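Local coordinates for protein probable glutamine synthetase (Pseudomonas aeruginosa, PDB 4HPP) that belongs, as a probable glutamine synthetase, to a family that joins an N-terminal domain to a catalytic domain, here holding magnesium and glutamic acid, at residues 25-28 / 29-32; 113-116 / 117-120; 205-208 / 209-212. All coordinates share one frame; numbering follows the deposited sequence.

Contact 1 (25-28 / 29-32); sequences SLPL and ATLE
Thr30 folds back on Pro27 and presents two donors to one acceptor, the carbonyl oxygen of Pro27. The hydroxyl gives the first bond: Thr30 OG1 lies 2.5 Å from Pro27 O, so short that the exact length is doubtful. The backbone gives the second, Thr30 N to Pro27 O at 2.9 Å, although the place of that nitrogen is less sure. OG1 reaches the carbonyl because chi1 of 57° sets it between the backbone N and the carbonyl carbon, while CG2 stays further from Pro27 O. Threonine suits the site because its hydroxyl, one bond from CB, can turn back to the carbonyl three residues earlier. Next comes a straighter bond, Leu31 N to Leu28 O at 2.8 Å with an N-H...O angle of 169°. Two overlapping i to i+3 turns, the first with helical angles at Leu28 and Ala29 and the second over Ala29 and Thr30, take the chain from strand 21-27 into helix 31-35. Strand 21-27 is outermost, within this chain, in the mixed sheet of the N-terminal domain. Its backbone polar groups are partly met by strand 9-15, where Leu26 pairs with Val10, and Leu28 bonds to Arg8 just before that strand. Proline suits the end of the strand, where Pro27 needs no N-H partner. The buried apolar lining comes from Leu26, whose CD1 reaches Leu31 CD1 at 4.1 Å. Both leucines also pack on Phe12, so branched apolar chains fill the space between strand and helix. On the subunit boundary, the Ser25 hydroxyl is satisfied by Gln153 NE2 and Phe177 O of a neighbouring subunit, to which Ser25 also bonds through its backbone; Glu175 of that subunit packs on Leu26 and Pro27.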
loop_
_atom_site.group_PDB
_atom_site.type_symbol
_atom_site.label_atom_id
_atom_site.label_comp_id
_atom_site.label_asym_id
_atom_site.label_seq_id
_atom_site.Cartn_x
_atom_site.Cartn_y
_atom_site.Cartn_z
ATOM N N SER A 25 -15.601 -21.491 25.568
ATOM C CA SER A 25 -15.706 -20.170 26.163
ATOM C C SER A 25 -17.131 -19.668 26.226
ATOM O O SER A 25 -18.035 -20.195 25.539
ATOM C CB SER A 25 -14.793 -19.190 25.425
ATOM O OG SER A 25 -15.400 -18.797 24.208
ATOM N N LEU A 26 -17.327 -18.672 27.077
ATOM C CA LEU A 26 -18.664 -18.092 27.344
ATOM C C LEU A 26 -18.581 -16.582 27.493
ATOM O O LEU A 26 -17.503 -16.045 27.726
ATOM C CB LEU A 26 -19.245 -18.661 28.602
ATOM C CG LEU A 26 -18.250 -18.758 29.753
ATOM C CD1 LEU A 26 -18.799 -18.156 31.062
ATOM C CD2 LEU A 26 -17.955 -20.233 29.944
ATOM N N PRO A 27 -19.706 -15.883 27.330
ATOM C CA PRO A 27 -19.607 -14.419 27.528
ATOM C C PRO A 27 -19.291 -14.098 28.986
ATOM O O PRO A 27 -19.794 -14.803 29.893
ATOM C CB PRO A 27 -21.012 -13.907 27.133
ATOM C CG PRO A 27 -21.573 -14.996 26.270
ATOM C CD PRO A 27 -21.043 -16.279 26.853
ATOM N N LEU A 28 -18.424 -13.100 29.190
ATOM C CA LEU A 28 -18.072 -12.636 30.551
ATOM C C LEU A 28 -19.303 -12.516 31.483
ATOM O O LEU A 28 -19.292 -13.037 32.588
ATOM C CB LEU A 28 -17.289 -11.313 30.513
ATOM C CG LEU A 28 -16.845 -10.667 31.844
ATOM C CD1 LEU A 28 -15.565 -11.314 32.439
ATOM C CD2 LEU A 28 -16.740 -9.139 31.669
ATOM N N ALA A 29 -20.388 -11.920 31.004
ATOM C CA ALA A 29 -21.561 -11.717 31.867
ATOM C C ALA A 29 -22.025 -12.979 32.521
ATOM O O ALA A 29 -22.765 -12.904 33.501
ATOM C CB ALA A 29 -22.725 -11.095 31.109
ATOM N N THR A 30 -21.643 -14.127 31.963
ATOM C CA THR A 30 -22.216 -15.409 32.407
ATOM C C THR A 30 -21.257 -16.119 33.350
ATOM O O THR A 30 -21.576 -17.187 33.918
ATOM C CB THR A 30 -22.549 -16.373 31.238
ATOM O OG1 THR A 30 -21.362 -16.624 30.465
ATOM C CG2 THR A 30 -23.649 -15.818 30.322
ATOM N N LEU A 31 -20.078 -15.535 33.531
ATOM C CA LEU A 31 -19.025 -16.258 34.212
ATOM C C LEU A 31 -19.508 -16.784 35.557
ATOM O O LEU A 31 -19.417 -17.982 35.775
ATOM C CB LEU A 31 -17.710 -15.458 34.322
ATOM C CG LEU A 31 -16.660 -16.337 35.044
ATOM C CD1 LEU A 31 -16.285 -17.555 34.187
ATOM C CD2 LEU A 31 -15.415 -15.500 35.279
ATOM N N GLU A 32 -20.041 -15.909 36.423
ATOM C CA GLU A 32 -20.607 -16.282 37.745
ATOM C C GLU A 32 -21.576 -17.479 37.692
ATOM O O GLU A 32 -21.433 -18.429 38.454
ATOM C CB GLU A 32 -21.346 -15.106 38.407
ATOM C CG GLU A 32 -20.476 -13.964 38.923
ATOM C CD GLU A 32 -20.573 -12.683 38.095
ATOM O OE1 GLU A 32 -20.421 -12.761 36.844
ATOM O OE2 GLU A 32 -20.778 -11.596 38.706
#

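Contact 2 (113-116 / 117-120); sequences RAEV and ERYR
Glu115 and Arg118, three residues apart on one helical face, meet in a salt bridge that converges on a single carboxylate oxygen. Arg118 NE approaches Glu115 OE1 to 2.6 Å with an N-H...O angle of 132°, and Arg118 NH2 adds a weak bond to the same oxygen at 2.7 Å. The bridge is not a flat two-by-two pairing, for the carboxylate and guanidinium planes stand 60° apart. One face of the guanidinium lies over the backbone of the preceding turn, with Ala114 O 3.4 Å from its plane and Glu115 CA beside it. A bend at chi3 (-81°) turns the arginine head back toward that turn, and arginine has the length and the several N-H groups to do so. All this is built on the alpha helix 108-121 of the catalytic domain, whose i to i+4 backbone bonds run from Arg118 N to Ala114 O and from Tyr119 N to Glu115 O. The other carboxylate oxygen, Glu115 OE2, sits 3.5 Å from Tyr119 CE1, while Glu115 O lies in the plane of that ring, at its edge. Further out, helix 342-358 meets Glu115 and Tyr119 and probably helps to position them: Arg354 makes a salt bridge to Glu115 OE2, so that two arginines share this buried carboxylate and probably favour its charged form. Tyrosine combines an aromatic ring, packed on Leu124 and Val126 of strand 124-137, with a hydroxyl that bonds to Leu350 O and Trp266 NE1. At the exposed side of the helix, Arg120 NH2 reaches Glu117 OE1 at 3.4 Å in a weak salt bridge.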
loop_
_atom_site.group_PDB
_atom_site.type_symbol
_atom_site.label_atom_id
_atom_site.label_comp_id
_atom_site.label_asym_id
_atom_site.label_seq_id
_atom_site.Cartn_x
_atom_site.Cartn_y
_atom_site.Cartn_z
ATOM N N ARG A 113 -2.685 -32.427 41.867
ATOM C CA ARG A 113 -3.199 -31.923 43.133
ATOM C C ARG A 113 -3.301 -32.962 44.261
ATOM O O ARG A 113 -3.340 -32.591 45.432
ATOM C CB ARG A 113 -4.553 -31.263 42.959
ATOM C CG ARG A 113 -5.039 -30.701 44.291
ATOM C CD ARG A 113 -6.311 -29.890 44.160
ATOM N NE ARG A 113 -7.486 -30.732 43.910
ATOM C CZ ARG A 113 -7.957 -31.034 42.700
ATOM N NH1 ARG A 113 -7.352 -30.571 41.601
ATOM N NH2 ARG A 113 -9.031 -31.811 42.591
ATOM N N ALA A 114 -3.399 -34.241 43.910
ATOM C CA ALA A 114 -3.586 -35.303 44.893
ATOM C C ALA A 114 -2.222 -35.662 45.444
ATOM O O ALA A 114 -2.084 -36.138 46.583
ATOM C CB ALA A 114 -4.233 -36.526 44.253
ATOM N N GLU A 115 -1.221 -35.435 44.601
ATOM C CA GLU A 115 0.155 -35.799 44.878
ATOM C C GLU A 115 0.775 -34.735 45.725
ATOM O O GLU A 115 1.544 -35.021 46.638
ATOM C CB GLU A 115 0.924 -35.955 43.558
ATOM C CG GLU A 115 2.410 -36.261 43.701
ATOM C CD GLU A 115 2.648 -37.587 44.392
ATOM O OE1 GLU A 115 1.656 -38.328 44.522
ATOM O OE2 GLU A 115 3.804 -37.891 44.780
ATOM N N VAL A 116 0.434 -33.493 45.425
ATOM C CA VAL A 116 0.780 -32.385 46.328
ATOM C C VAL A 116 0.173 -32.519 47.751
ATOM O O VAL A 116 0.907 -32.412 48.733
ATOM C CB VAL A 116 0.498 -31.025 45.665
ATOM C CG1 VAL A 116 0.765 -29.854 46.624
ATOM C CG2 VAL A 116 1.337 -30.932 44.380
ATOM N N GLU A 117 -1.133 -32.795 47.831
ATOM C CA GLU A 117 -1.774 -33.297 49.066
ATOM C C GLU A 117 -0.940 -34.369 49.836
ATOM O O GLU A 117 -0.578 -34.137 50.995
ATOM C CB GLU A 117 -3.211 -33.813 48.794
ATOM C CG GLU A 117 -4.042 -34.250 50.027
ATOM C CD GLU A 117 -4.128 -33.209 51.173
ATOM O OE1 GLU A 117 -4.476 -33.609 52.322
ATOM O OE2 GLU A 117 -3.851 -31.994 50.955
ATOM N N ARG A 118 -0.652 -35.514 49.193
ATOM C CA ARG A 118 0.203 -36.582 49.739
ATOM C C ARG A 118 1.553 -36.028 50.183
ATOM O O ARG A 118 2.178 -36.536 51.133
ATOM C CB ARG A 118 0.462 -37.707 48.710
ATOM C CG ARG A 118 -0.766 -38.467 48.289
ATOM C CD ARG A 118 -0.439 -39.697 47.470
ATOM N NE ARG A 118 -0.159 -39.511 46.045
ATOM C CZ ARG A 118 -1.078 -39.449 45.073
ATOM N NH1 ARG A 118 -2.362 -39.484 45.346
ATOM N NH2 ARG A 118 -0.718 -39.327 43.805
ATOM N N TYR A 119 2.010 -34.998 49.469
ATOM C CA TYR A 119 3.161 -34.282 49.933
ATOM C C TYR A 119 2.864 -33.503 51.210
ATOM O O TYR A 119 3.616 -33.652 52.186
ATOM C CB TYR A 119 3.746 -33.403 48.856
ATOM C CG TYR A 119 4.935 -34.037 48.169
ATOM C CD1 TYR A 119 4.746 -34.982 47.135
ATOM C CD2 TYR A 119 6.254 -33.702 48.544
ATOM C CE1 TYR A 119 5.820 -35.556 46.459
ATOM C CE2 TYR A 119 7.333 -34.273 47.874
ATOM C CZ TYR A 119 7.111 -35.207 46.837
ATOM O OH TYR A 119 8.168 -35.831 46.203
ATOM N N ARG A 120 1.774 -32.725 51.222
ATOM C CA ARG A 120 1.430 -31.906 52.389
ATOM C C ARG A 120 1.267 -32.802 53.637
ATOM O O ARG A 120 1.863 -32.525 54.674
ATOM C CB ARG A 120 0.166 -31.067 52.162
ATOM C CG ARG A 120 0.209 -29.647 52.773
ATOM C CD ARG A 120 -1.154 -28.945 52.902
ATOM N NE ARG A 120 -2.213 -29.901 53.257
ATOM C CZ ARG A 120 -2.347 -30.496 54.450
ATOM N NH1 ARG A 120 -1.495 -30.240 55.438
ATOM N NH2 ARG A 120 -3.330 -31.363 54.659
#

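Contact 3 (205-208 / 209-212); sequences VREV and TREV
The guanidinium of Arg210 has Arg206 CB over one face, 4.2 Å from the plane and toward its rim, and Glu207 OE1 at its edge, in plane. The aromatic ring of Phe222 adds a cation-pi contact. The carboxylate of Glu207 is turned steeply to the guanidinium, the two planes 70° apart, and its OE1 takes Arg210 NH1 on the syn side but tilted out of the carboxylate plane, at 2.9 Å in a salt bridge. This is an i to i+3 pair on helix 196-216 of the catalytic domain, a long helix packed against helix 159-169 and strands 124-137 and 219-221. Arg210 runs extended from CG to NE along the helix surface, its CD 3.2 Å from Arg206 O, and its NH2 reaches weakly to Tyr443 O at the C-terminus. Glu207 bends at chi2 (-60°), which brings its carboxylate back to the arginine; Leu150 of a neighbouring subunit packs on Glu207, and Gln151 of that subunit on Arg210. On another face of the helix, Thr209 doubles up on Val205 O, giving its OG1 at 2.7 Å and its N at 3.2 Å. Threonine suits a buried helix position here because its hydroxyl is satisfied within the helix, leaving the rest of the side chain to pack on Leu163 and Phe134. Buried Glu211 forms salt bridges with Arg214 of the same helix and Arg154 of the neighbouring subunit. Val208 and Val212, with Thr209, face helix 159-169; both valines touch Ala166, and Val208 CG1 meets Val212 CG2 at 4.0 Å.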
loop_
_atom_site.group_PDB
_atom_site.type_symbol
_atom_site.label_atom_id
_atom_site.label_comp_id
_atom_site.label_asym_id
_atom_site.label_seq_id
_atom_site.Cartn_x
_atom_site.Cartn_y
_atom_site.Cartn_z
ATOM N N VAL A 205 2.707 -19.680 30.894
ATOM C CA VAL A 205 3.882 -19.207 30.115
ATOM C C VAL A 205 3.821 -19.636 28.629
ATOM O O VAL A 205 4.212 -18.855 27.746
ATOM C CB VAL A 205 5.243 -19.618 30.728
ATOM C CG1 VAL A 205 6.358 -19.401 29.745
ATOM C CG2 VAL A 205 5.523 -18.855 32.023
ATOM N N ARG A 206 3.310 -20.837 28.341
ATOM C CA ARG A 206 3.275 -21.279 26.955
ATOM C C ARG A 206 2.152 -20.608 26.159
ATOM O O ARG A 206 2.331 -20.228 24.941
ATOM C CB ARG A 206 3.080 -22.778 26.913
ATOM C CG ARG A 206 4.261 -23.523 27.469
ATOM C CD ARG A 206 3.807 -24.824 28.125
ATOM N NE ARG A 206 4.964 -25.523 28.685
ATOM C CZ ARG A 206 5.097 -26.852 28.769
ATOM N NH1 ARG A 206 4.115 -27.624 28.293
ATOM N NH2 ARG A 206 6.212 -27.391 29.333
ATOM N N GLU A 207 0.984 -20.502 26.813
ATOM C CA GLU A 207 -0.164 -20.070 26.110
ATOM C C GLU A 207 -0.074 -18.561 25.813
ATOM O O GLU A 207 -0.498 -18.100 24.716
ATOM C CB GLU A 207 -1.418 -20.528 26.836
ATOM C CG GLU A 207 -1.569 -22.044 26.757
ATOM C CD GLU A 207 -1.678 -22.496 25.316
ATOM O OE1 GLU A 207 -0.996 -23.441 24.942
ATOM O OE2 GLU A 207 -2.466 -21.897 24.567
ATOM N N VAL A 208 0.565 -17.824 26.732
ATOM C CA VAL A 208 0.725 -16.376 26.591
ATOM C C VAL A 208 1.818 -16.057 25.590
ATOM O O VAL A 208 1.630 -15.206 24.745
ATOM C CB VAL A 208 1.015 -15.685 27.944
ATOM C CG1 VAL A 208 1.401 -14.220 27.735
ATOM C CG2 VAL A 208 -0.174 -15.805 28.879
ATOM N N THR A 209 2.959 -16.731 25.667
ATOM C CA THR A 209 4.015 -16.556 24.623
ATOM C C THR A 209 3.442 -16.737 23.214
ATOM O O THR A 209 3.553 -15.814 22.360
ATOM C CB THR A 209 5.185 -17.492 24.825
ATOM O OG1 THR A 209 5.667 -17.278 26.135
ATOM C CG2 THR A 209 6.331 -17.198 23.847
ATOM N N ARG A 210 2.757 -17.864 23.011
ATOM C CA ARG A 210 1.963 -18.058 21.800
ATOM C C ARG A 210 1.053 -16.837 21.472
ATOM O O ARG A 210 1.118 -16.309 20.352
ATOM C CB ARG A 210 1.159 -19.385 21.861
ATOM C CG ARG A 210 2.015 -20.595 21.582
ATOM C CD ARG A 210 1.516 -21.848 22.252
ATOM N NE ARG A 210 2.500 -22.921 22.175
ATOM C CZ ARG A 210 2.408 -24.121 22.773
ATOM N NH1 ARG A 210 1.343 -24.447 23.474
ATOM N NH2 ARG A 210 3.381 -25.036 22.603
ATOM N N GLU A 211 0.227 -16.372 22.431
ATOM C CA GLU A 211 -0.670 -15.202 22.167
ATOM C C GLU A 211 0.069 -13.875 21.833
ATOM O O GLU A 211 -0.321 -13.136 20.952
ATOM C CB GLU A 211 -1.665 -15.030 23.289
ATOM C CG GLU A 211 -2.583 -13.823 23.168
ATOM C CD GLU A 211 -3.535 -13.940 22.026
ATOM O OE1 GLU A 211 -4.193 -12.930 21.661
ATOM O OE2 GLU A 211 -3.665 -15.046 21.529
ATOM N N VAL A 212 1.179 -13.607 22.466
ATOM C CA VAL A 212 1.905 -12.396 22.155
ATOM C C VAL A 212 2.414 -12.543 20.712
ATOM O O VAL A 212 2.111 -11.696 19.858
ATOM C CB VAL A 212 3.013 -12.178 23.224
ATOM C CG1 VAL A 212 3.893 -11.002 22.895
ATOM C CG2 VAL A 212 2.388 -11.937 24.597
#

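Overall arrangement
Contact 1 lies in the N-terminal domain, far from the chain's centre and partly exposed, whereas contacts 2 and 3 lie on two helices of the catalytic domain, on opposite sides of that centre. Contact 3 is the buried one. The three do not touch: the nearest atoms of contacts 1 and 3 are about 12 Å apart. Contact 1 is a turn in which backbone carbonyls accept N-H groups and a threonine hydroxyl; the other two share a glutamate-arginine pair spaced i to i+3. In contact 2 NE and NH2 meet one oxygen and helix 342-358 completes the pair; in contact 3 a single NH1 does the bonding. Contacts 1 and 3 both meet a neighbouring subunit.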